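Local coordinates for protein virulence factor (Pectobacterium carotovorum, PDB 2W3Y) that is a virulence factor of a Drosophila pathogen, carries an S-linked palmitoyl group and binds to lipid vesicles, at residues I65-A77 with V243-D256. Residues are numbered along the deposited sequence; the frame is centred on the assembly and turned at random.
Sequences ILMERFVAVASAA and VDNFLDKYEGKAID
Leu-247 serves two flat groups of helix 65-77 at once. Its CD2 methyl stands over the centre of one face of the Phe-70 ring, 3.6 Å from the centroid, in a CH-pi contact, while its CB lies over one face of the Arg-69 guanidinium. At the guanidinium edge, Asp-248 OD1 accepts a hydrogen bond of 2.7 Å from Arg-69 NH2; this salt bridge meets the carboxylate on its anti side, tilted out of its plane. A bend at chi3 (81°) carries the long arginine chain across Leu-247 to that partly exposed margin, where a water held by Leu-247 O also takes a weak hydrogen bond from Arg-69 NE. Branched leucine fits as a knob among Leu-66, Arg-69, Phe-70 and Val-73. Val-73 CG1 lies 3.8 Å from Phe-246 CE2.

Beyond the helix, the chain crosses close over Ala-72, whose small CB allows Lys-253 O to approach to 3.4 Å. Gly-252, lacking a side chain, brings its CA within 4.1 Å of Ala-76 CB, and a water joins its N to Arg-69 O. Ile-255 then lays CD1 against Val-71 CG1, at 3.9 Å. One water links Glu-68 OE1 to Asp-256 N; another donates to both Glu-68 OE1 and Asp-256 OD2, probably easing their like charges. Glu-68 OE2 bonds Thr-46 and Tyr-261.

The arrangement is a helix pair crossing at 46° with Leu-247 as a single knob in a hole, extended by a loop strapped over helix 57-81, which also packs on Phe-191 of strand 185-198, in the mixed sheet of this Evf-family protein.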
ATOM      1  N   ILE A  65       5.482   8.728  -8.171  1.00 26.33           N
ATOM      2  CA  ILE A  65       5.286   8.024  -9.445  1.00 26.87           C
ATOM      3  C   ILE A  65       5.971   6.669  -9.463  1.00 25.84           C
ATOM      4  O   ILE A  65       5.372   5.667  -9.880  1.00 26.31           O
ATOM      5  CB  ILE A  65       5.750   8.833 -10.700  1.00 26.84           C
ATOM      6  CG1 ILE A  65       5.089  10.217 -10.775  1.00 28.69           C
ATOM      7  CG2 ILE A  65       5.510   8.025 -11.989  1.00 28.04           C
ATOM      8  CD1 ILE A  65       3.618  10.250 -10.597  1.00 29.94           C
ATOM      9  N   LEU A  66       7.222   6.636  -9.021  1.00 25.60           N
ATOM     10  CA  LEU A  66       7.975   5.379  -8.927  1.00 25.21           C
ATOM     11  C   LEU A  66       7.286   4.309  -8.066  1.00 24.63           C
ATOM     12  O   LEU A  66       7.191   3.142  -8.465  1.00 24.58           O
ATOM     13  CB  LEU A  66       9.378   5.643  -8.387  1.00 25.33           C
ATOM     14  CG  LEU A  66      10.371   6.342  -9.321  1.00 25.93           C
ATOM     15  CD1 LEU A  66      11.644   6.728  -8.540  1.00 28.50           C
ATOM     16  CD2 LEU A  66      10.712   5.468 -10.541  1.00 26.25           C
ATOM     17  N   MET A  67       6.810   4.711  -6.890  1.00 23.87           N
ATOM     18  CA  MET A  67       6.200   3.752  -5.969  1.00 23.17           C
ATOM     19  C   MET A  67       4.871   3.191  -6.505  1.00 23.03           C
ATOM     20  O   MET A  67       4.615   1.987  -6.368  1.00 22.22           O
ATOM     21  CB  MET A  67       6.045   4.358  -4.567  1.00 22.93           C
ATOM     22  CG  MET A  67       7.352   4.500  -3.761  1.00 24.91           C
ATOM     23  SD  MET A  67       8.355   3.001  -3.487  1.00 22.49           S
ATOM     24  CE  MET A  67       9.430   2.918  -4.905  1.00 26.25           C
ATOM     25  N   GLU A  68       4.042   4.048  -7.126  1.00 22.60           N
ATOM     26  CA  GLU A  68       2.782   3.579  -7.749  1.00 23.11           C
ATOM     27  C   GLU A  68       3.063   2.555  -8.870  1.00 22.48           C
ATOM     28  O   GLU A  68       2.310   1.586  -9.061  1.00 21.70           O
ATOM     29  CB  GLU A  68       1.918   4.738  -8.262  1.00 23.53           C
ATOM     30  CG  GLU A  68       1.407   5.677  -7.146  1.00 25.20           C
ATOM     31  CD  GLU A  68       0.182   6.526  -7.523  1.00 25.30           C
ATOM     32  OE1 GLU A  68      -0.324   6.457  -8.675  1.00 29.45           O
ATOM     33  OE2 GLU A  68      -0.305   7.267  -6.629  1.00 28.14           O
ATOM     34  N   ARG A  69       4.161   2.767  -9.587  1.00 21.45           N
ATOM     35  CA  ARG A  69       4.587   1.846 -10.634  1.00 22.04           C
ATOM     36  C   ARG A  69       5.062   0.506 -10.067  1.00 21.14           C
ATOM     37  O   ARG A  69       4.733  -0.545 -10.625  1.00 21.67           O
ATOM     38  CB  ARG A  69       5.677   2.479 -11.502  1.00 22.49           C
ATOM     39  CG  ARG A  69       5.151   3.627 -12.380  1.00 25.24           C
ATOM     40  CD  ARG A  69       6.268   4.229 -13.221  1.00 29.37           C
ATOM     41  NE  ARG A  69       6.494   3.407 -14.410  1.00 34.42           N
ATOM     42  CZ  ARG A  69       7.479   3.573 -15.291  1.00 34.73           C
ATOM     43  NH1 ARG A  69       8.377   4.544 -15.135  1.00 35.85           N
ATOM     44  NH2 ARG A  69       7.563   2.756 -16.336  1.00 34.13           N
ATOM     45  N   PHE A  70       5.822   0.558  -8.972  1.00 20.80           N
ATOM     46  CA  PHE A  70       6.246  -0.647  -8.238  1.00 21.28           C
ATOM     47  C   PHE A  70       5.050  -1.433  -7.677  1.00 21.07           C
ATOM     48  O   PHE A  70       5.004  -2.668  -7.770  1.00 21.17           O
ATOM     49  CB  PHE A  70       7.241  -0.298  -7.126  1.00 21.64           C
ATOM     50  CG  PHE A  70       8.701  -0.330  -7.560  1.00 22.79           C
ATOM     51  CD1 PHE A  70       9.306  -1.528  -7.945  1.00 24.07           C
ATOM     52  CD2 PHE A  70       9.467   0.842  -7.556  1.00 23.02           C
ATOM     53  CE1 PHE A  70      10.650  -1.561  -8.332  1.00 25.96           C
ATOM     54  CE2 PHE A  70      10.811   0.834  -7.942  1.00 23.86           C
ATOM     55  CZ  PHE A  70      11.408  -0.363  -8.335  1.00 24.72           C
ATOM     56  N   VAL A  71       4.074  -0.714  -7.117  1.00 20.22           N
ATOM     57  CA  VAL A  71       2.841  -1.351  -6.626  1.00 20.74           C
ATOM     58  C   VAL A  71       2.088  -2.075  -7.749  1.00 20.18           C
ATOM     59  O   VAL A  71       1.689  -3.241  -7.569  1.00 20.93           O
ATOM     60  CB  VAL A  71       1.911  -0.333  -5.822  1.00 19.96           C
ATOM     61  CG1 VAL A  71       0.540  -0.967  -5.490  1.00 20.82           C
ATOM     62  CG2 VAL A  71       2.611   0.130  -4.545  1.00 20.57           C
ATOM     63  N   ALA A  72       1.922  -1.414  -8.905  1.00 20.00           N
ATOM     64  CA  ALA A  72       1.255  -2.023 -10.070  1.00 20.58           C
ATOM     65  C   ALA A  72       2.067  -3.208 -10.661  1.00 21.02           C
ATOM     66  O   ALA A  72       1.482  -4.218 -11.064  1.00 20.83           O
ATOM     67  CB  ALA A  72       0.962  -0.973 -11.169  1.00 19.88           C
ATOM     68  N   VAL A  73       3.400  -3.083 -10.683  1.00 21.42           N
ATOM     69  CA  VAL A  73       4.284  -4.224 -11.080  1.00 21.84           C
ATOM     70  C   VAL A  73       4.076  -5.451 -10.173  1.00 21.94           C
ATOM     71  O   VAL A  73       3.902  -6.569 -10.672  1.00 22.12           O
ATOM     72  CB  VAL A  73       5.792  -3.812 -11.159  1.00 22.05           C
ATOM     73  CG1 VAL A  73       6.727  -5.040 -11.216  1.00 23.23           C
ATOM     74  CG2 VAL A  73       6.024  -2.942 -12.361  1.00 22.94           C
ATOM     75  N   ALA A  74       4.058  -5.245  -8.855  1.00 21.92           N
ATOM     76  CA  ALA A  74       3.849  -6.354  -7.926  1.00 21.67           C
ATOM     77  C   ALA A  74       2.459  -6.987  -8.130  1.00 21.85           C
ATOM     78  O   ALA A  74       2.316  -8.215  -8.226  1.00 21.70           O
ATOM     79  CB  ALA A  74       4.050  -5.906  -6.490  1.00 21.26           C
ATOM     80  N   SER A  75       1.444  -6.135  -8.236  1.00 21.12           N
ATOM     81  CA  SER A  75       0.071  -6.575  -8.439  1.00 21.10           C
ATOM     82  C   SER A  75      -0.137  -7.379  -9.723  1.00 20.81           C
ATOM     83  O   SER A  75      -0.884  -8.358  -9.716  1.00 20.18           O
ATOM     84  CB  SER A  75      -0.894  -5.390  -8.422  1.00 19.65           C
ATOM     85  OG  SER A  75      -2.218  -5.876  -8.522  1.00 22.92           O
ATOM     86  N   ALA A  76       0.511  -6.952 -10.809  1.00 20.75           N
ATOM     87  CA  ALA A  76       0.421  -7.646 -12.102  1.00 21.55           C
ATOM     88  C   ALA A  76       1.065  -9.045 -12.099  1.00 21.60           C
ATOM     89  O   ALA A  76       0.491  -9.989 -12.670  1.00 21.46           O
ATOM     90  CB  ALA A  76       0.965  -6.770 -13.229  1.00 21.20           C
ATOM     91  N   ALA A  77       2.210  -9.176 -11.421  1.00 22.33           N
ATOM     92  CA  ALA A  77       2.872 -10.474 -11.187  1.00 22.86           C
ATOM     93  C   ALA A  77       1.983 -11.448 -10.408  1.00 23.41           C
ATOM     94  O   ALA A  77       1.848 -12.617 -10.781  1.00 22.95           O
ATOM     95  CB  ALA A  77       4.204 -10.270 -10.453  1.00 23.35           C
ATOM     96  N   VAL A 243      16.354   0.401 -12.620  1.00 33.88           N
ATOM     97  CA  VAL A 243      15.021   0.727 -12.108  1.00 32.88           C
ATOM     98  C   VAL A 243      14.074   1.018 -13.274  1.00 32.31           C
ATOM     99  O   VAL A 243      13.080   0.315 -13.445  1.00 31.34           O
ATOM    100  CB  VAL A 243      15.058   1.919 -11.099  1.00 32.59           C
ATOM    101  CG1 VAL A 243      13.643   2.412 -10.739  1.00 32.64           C
ATOM    102  CG2 VAL A 243      15.833   1.527  -9.816  1.00 33.33           C
ATOM    103  N   ASP A 244      14.418   2.023 -14.091  1.00 32.01           N
ATOM    104  CA  ASP A 244      13.576   2.474 -15.210  1.00 32.15           C
ATOM    105  C   ASP A 244      13.278   1.389 -16.239  1.00 31.65           C
ATOM    106  O   ASP A 244      12.134   1.273 -16.685  1.00 31.14           O
ATOM    107  CB  ASP A 244      14.181   3.703 -15.898  1.00 32.87           C
ATOM    108  CG  ASP A 244      14.053   4.966 -15.055  1.00 35.43           C
ATOM    109  OD1 ASP A 244      13.237   4.979 -14.096  1.00 36.73           O
ATOM    110  OD2 ASP A 244      14.782   5.945 -15.347  1.00 38.07           O
ATOM    111  N   ASN A 245      14.296   0.594 -16.588  1.00 30.46           N
ATOM    112  CA  ASN A 245      14.137  -0.497 -17.547  1.00 30.42           C
ATOM    113  C   ASN A 245      13.225  -1.601 -17.017  1.00 29.44           C
ATOM    114  O   ASN A 245      12.372  -2.116 -17.737  1.00 29.50           O
ATOM    115  CB  ASN A 245      15.497  -1.105 -17.947  1.00 30.45           C
ATOM    116  CG  ASN A 245      16.318  -0.197 -18.882  1.00 32.22           C
ATOM    117  OD1 ASN A 245      15.775   0.625 -19.625  1.00 33.29           O
ATOM    118  ND2 ASN A 245      17.639  -0.359 -18.843  1.00 33.76           N
ATOM    119  N   PHE A 246      13.430  -1.970 -15.759  1.00 29.21           N
ATOM    120  CA  PHE A 246      12.612  -2.996 -15.109  1.00 28.29           C
ATOM    121  C   PHE A 246      11.146  -2.549 -15.046  1.00 27.47           C
ATOM    122  O   PHE A 246      10.240  -3.295 -15.430  1.00 26.83           O
ATOM    123  CB  PHE A 246      13.157  -3.272 -13.707  1.00 28.35           C
ATOM    124  CG  PHE A 246      12.312  -4.217 -12.901  1.00 28.94           C
ATOM    125  CD1 PHE A 246      12.509  -5.592 -12.987  1.00 28.98           C
ATOM    126  CD2 PHE A 246      11.330  -3.726 -12.036  1.00 29.40           C
ATOM    127  CE1 PHE A 246      11.732  -6.481 -12.252  1.00 29.45           C
ATOM    128  CE2 PHE A 246      10.546  -4.608 -11.292  1.00 29.42           C
ATOM    129  CZ  PHE A 246      10.743  -5.988 -11.411  1.00 30.17           C
ATOM    130  N   LEU A 247      10.926  -1.333 -14.559  1.00 27.27           N
ATOM    131  CA  LEU A 247       9.575  -0.763 -14.484  1.00 27.80           C
ATOM    132  C   LEU A 247       8.881  -0.674 -15.860  1.00 28.63           C
ATOM    133  O   LEU A 247       7.696  -0.993 -15.986  1.00 28.73           O
ATOM    134  CB  LEU A 247       9.590   0.594 -13.770  1.00 27.21           C
ATOM    135  CG  LEU A 247       9.916   0.628 -12.266  1.00 27.14           C
ATOM    136  CD1 LEU A 247       9.699   2.020 -11.746  1.00 27.39           C
ATOM    137  CD2 LEU A 247       9.079  -0.375 -11.451  1.00 25.44           C
ATOM    138  N   ASP A 248       9.637  -0.280 -16.887  1.00 29.63           N
ATOM    139  CA  ASP A 248       9.140  -0.249 -18.266  1.00 30.18           C
ATOM    140  C   ASP A 248       8.756  -1.632 -18.817  1.00 29.40           C
ATOM    141  O   ASP A 248       7.740  -1.777 -19.494  1.00 29.07           O
ATOM    142  CB  ASP A 248      10.160   0.463 -19.185  1.00 31.36           C
ATOM    143  CG  ASP A 248      10.076   1.980 -19.088  1.00 34.90           C
ATOM    144  OD1 ASP A 248       9.062   2.491 -18.547  1.00 38.97           O
ATOM    145  OD2 ASP A 248      11.009   2.676 -19.564  1.00 37.96           O
ATOM    146  N   LYS A 249       9.547  -2.649 -18.491  1.00 28.63           N
ATOM    147  CA  LYS A 249       9.319  -4.000 -19.000  1.00 28.47           C
ATOM    148  C   LYS A 249       8.095  -4.722 -18.390  1.00 28.05           C
ATOM    149  O   LYS A 249       7.390  -5.475 -19.075  1.00 27.10           O
ATOM    150  CB  LYS A 249      10.595  -4.840 -18.809  1.00 28.45           C
ATOM    151  CG  LYS A 249      10.602  -6.167 -19.567  1.00 29.44           C
ATOM    152  CD  LYS A 249      11.974  -6.854 -19.508  1.00 28.67           C
ATOM    153  CE  LYS A 249      11.897  -8.314 -19.943  1.00 29.29           C
ATOM    154  NZ  LYS A 249      13.166  -9.069 -19.618  1.00 31.09           N
ATOM    155  N   TYR A 250       7.846  -4.488 -17.105  1.00 28.27           N
ATOM    156  CA  TYR A 250       6.858  -5.272 -16.375  1.00 27.88           C
ATOM    157  C   TYR A 250       5.665  -4.445 -15.907  1.00 28.32           C
ATOM    158  O   TYR A 250       4.889  -4.888 -15.047  1.00 27.62           O
ATOM    159  CB  TYR A 250       7.541  -6.000 -15.218  1.00 28.07           C
ATOM    160  CG  TYR A 250       8.599  -6.992 -15.697  1.00 28.61           C
ATOM    161  CD1 TYR A 250       8.226  -8.141 -16.397  1.00 28.49           C
ATOM    162  CD2 TYR A 250       9.955  -6.771 -15.464  1.00 27.70           C
ATOM    163  CE1 TYR A 250       9.173  -9.054 -16.852  1.00 31.09           C
ATOM    164  CE2 TYR A 250      10.924  -7.685 -15.918  1.00 30.16           C
ATOM    165  CZ  TYR A 250      10.519  -8.817 -16.611  1.00 29.86           C
ATOM    166  OH  TYR A 250      11.436  -9.735 -17.064  1.00 31.52           O
ATOM    167  N   GLU A 251       5.515  -3.265 -16.514  1.00 28.38           N
ATOM    168  CA  GLU A 251       4.481  -2.273 -16.167  1.00 29.25           C
ATOM    169  C   GLU A 251       3.068  -2.850 -16.034  1.00 28.05           C
ATOM    170  O   GLU A 251       2.571  -3.492 -16.942  1.00 27.50           O
ATOM    171  CB  GLU A 251       4.463  -1.131 -17.200  1.00 28.72           C
ATOM    172  CG  GLU A 251       3.561   0.041 -16.787  1.00 30.85           C
ATOM    173  CD  GLU A 251       3.534   1.183 -17.793  1.00 33.07           C
ATOM    174  OE1 GLU A 251       2.505   1.905 -17.821  1.00 37.59           O
ATOM    175  OE2 GLU A 251       4.530   1.361 -18.548  1.00 37.75           O
ATOM    176  N   GLY A 252       2.427  -2.605 -14.896  1.00 27.93           N
ATOM    177  CA  GLY A 252       1.019  -2.951 -14.729  1.00 27.06           C
ATOM    178  C   GLY A 252       0.133  -1.767 -15.099  1.00 27.14           C
ATOM    179  O   GLY A 252       0.605  -0.642 -15.182  1.00 26.77           O
ATOM    180  N   LYS A 253      -1.149  -2.030 -15.336  1.00 27.03           N
ATOM    181  CA  LYS A 253      -2.156  -0.973 -15.461  1.00 27.62           C
ATOM    182  C   LYS A 253      -2.083  -0.027 -14.262  1.00 27.08           C
ATOM    183  O   LYS A 253      -1.764  -0.450 -13.158  1.00 26.50           O
ATOM    184  CB  LYS A 253      -3.554  -1.595 -15.530  1.00 28.40           C
ATOM    185  CG  LYS A 253      -4.156  -1.666 -16.927  1.00 31.19           C
ATOM    186  CD  LYS A 253      -3.614  -2.805 -17.730  1.00 31.98           C
ATOM    187  CE  LYS A 253      -4.388  -2.915 -19.041  1.00 35.07           C
ATOM    188  NZ  LYS A 253      -3.621  -3.642 -20.079  1.00 33.96           N
ATOM    189  N   ALA A 254      -2.376   1.249 -14.486  1.00 26.74           N
ATOM    190  CA  ALA A 254      -2.321   2.258 -13.424  1.00 26.97           C
ATOM    191  C   ALA A 254      -3.226   1.924 -12.225  1.00 26.57           C
ATOM    192  O   ALA A 254      -4.436   1.719 -12.382  1.00 26.69           O
ATOM    193  CB  ALA A 254      -2.653   3.651 -13.988  1.00 27.11           C
ATOM    194  N   ILE A 255      -2.638   1.887 -11.032  1.00 26.39           N
ATOM    195  CA  ILE A 255      -3.431   1.720  -9.802  1.00 26.90           C
ATOM    196  C   ILE A 255      -4.367   2.899  -9.539  1.00 26.93           C
ATOM    197  O   ILE A 255      -5.398   2.733  -8.885  1.00 26.58           O
ATOM    198  CB  ILE A 255      -2.590   1.359  -8.534  1.00 26.85           C
ATOM    199  CG1 ILE A 255      -1.670   2.519  -8.101  1.00 26.66           C
ATOM    200  CG2 ILE A 255      -1.822   0.040  -8.748  1.00 27.62           C
ATOM    201  CD1 ILE A 255      -1.032   2.348  -6.726  1.00 27.11           C
ATOM    202  N   ASP A 256      -4.037   4.078 -10.072  1.00 27.37           N
ATOM    203  CA  ASP A 256      -4.947   5.236  -9.933  1.00 28.14           C
ATOM    204  C   ASP A 256      -6.266   5.130 -10.723  1.00 28.10           C
ATOM    205  O   ASP A 256      -7.185   5.941 -10.519  1.00 28.11           O
ATOM    206  CB  ASP A 256      -4.218   6.585 -10.133  1.00 27.90           C
ATOM    207  CG  ASP A 256      -3.826   6.863 -11.592  1.00 29.06           C
ATOM    208  OD1 ASP A 256      -4.217   6.104 -12.493  1.00 28.58           O
ATOM    209  OD2 ASP A 256      -3.115   7.877 -11.824  1.00 30.92           O
TER
HETATM  210  O   HOH W   1       0.350   2.430 -11.114  1.00 22.74           O
HETATM  211  O   HOH W   2      -1.055   4.799 -10.971  1.00 24.71           O
HETATM  212  O   HOH W   3      -1.551   8.874  -9.856  1.00 34.85           O
HETATM  213  O   HOH W   4       3.831  -0.399 -13.263  1.00 26.08           O
HETATM  214  O   HOH W   5       6.047   0.296 -14.458  1.00 32.84           O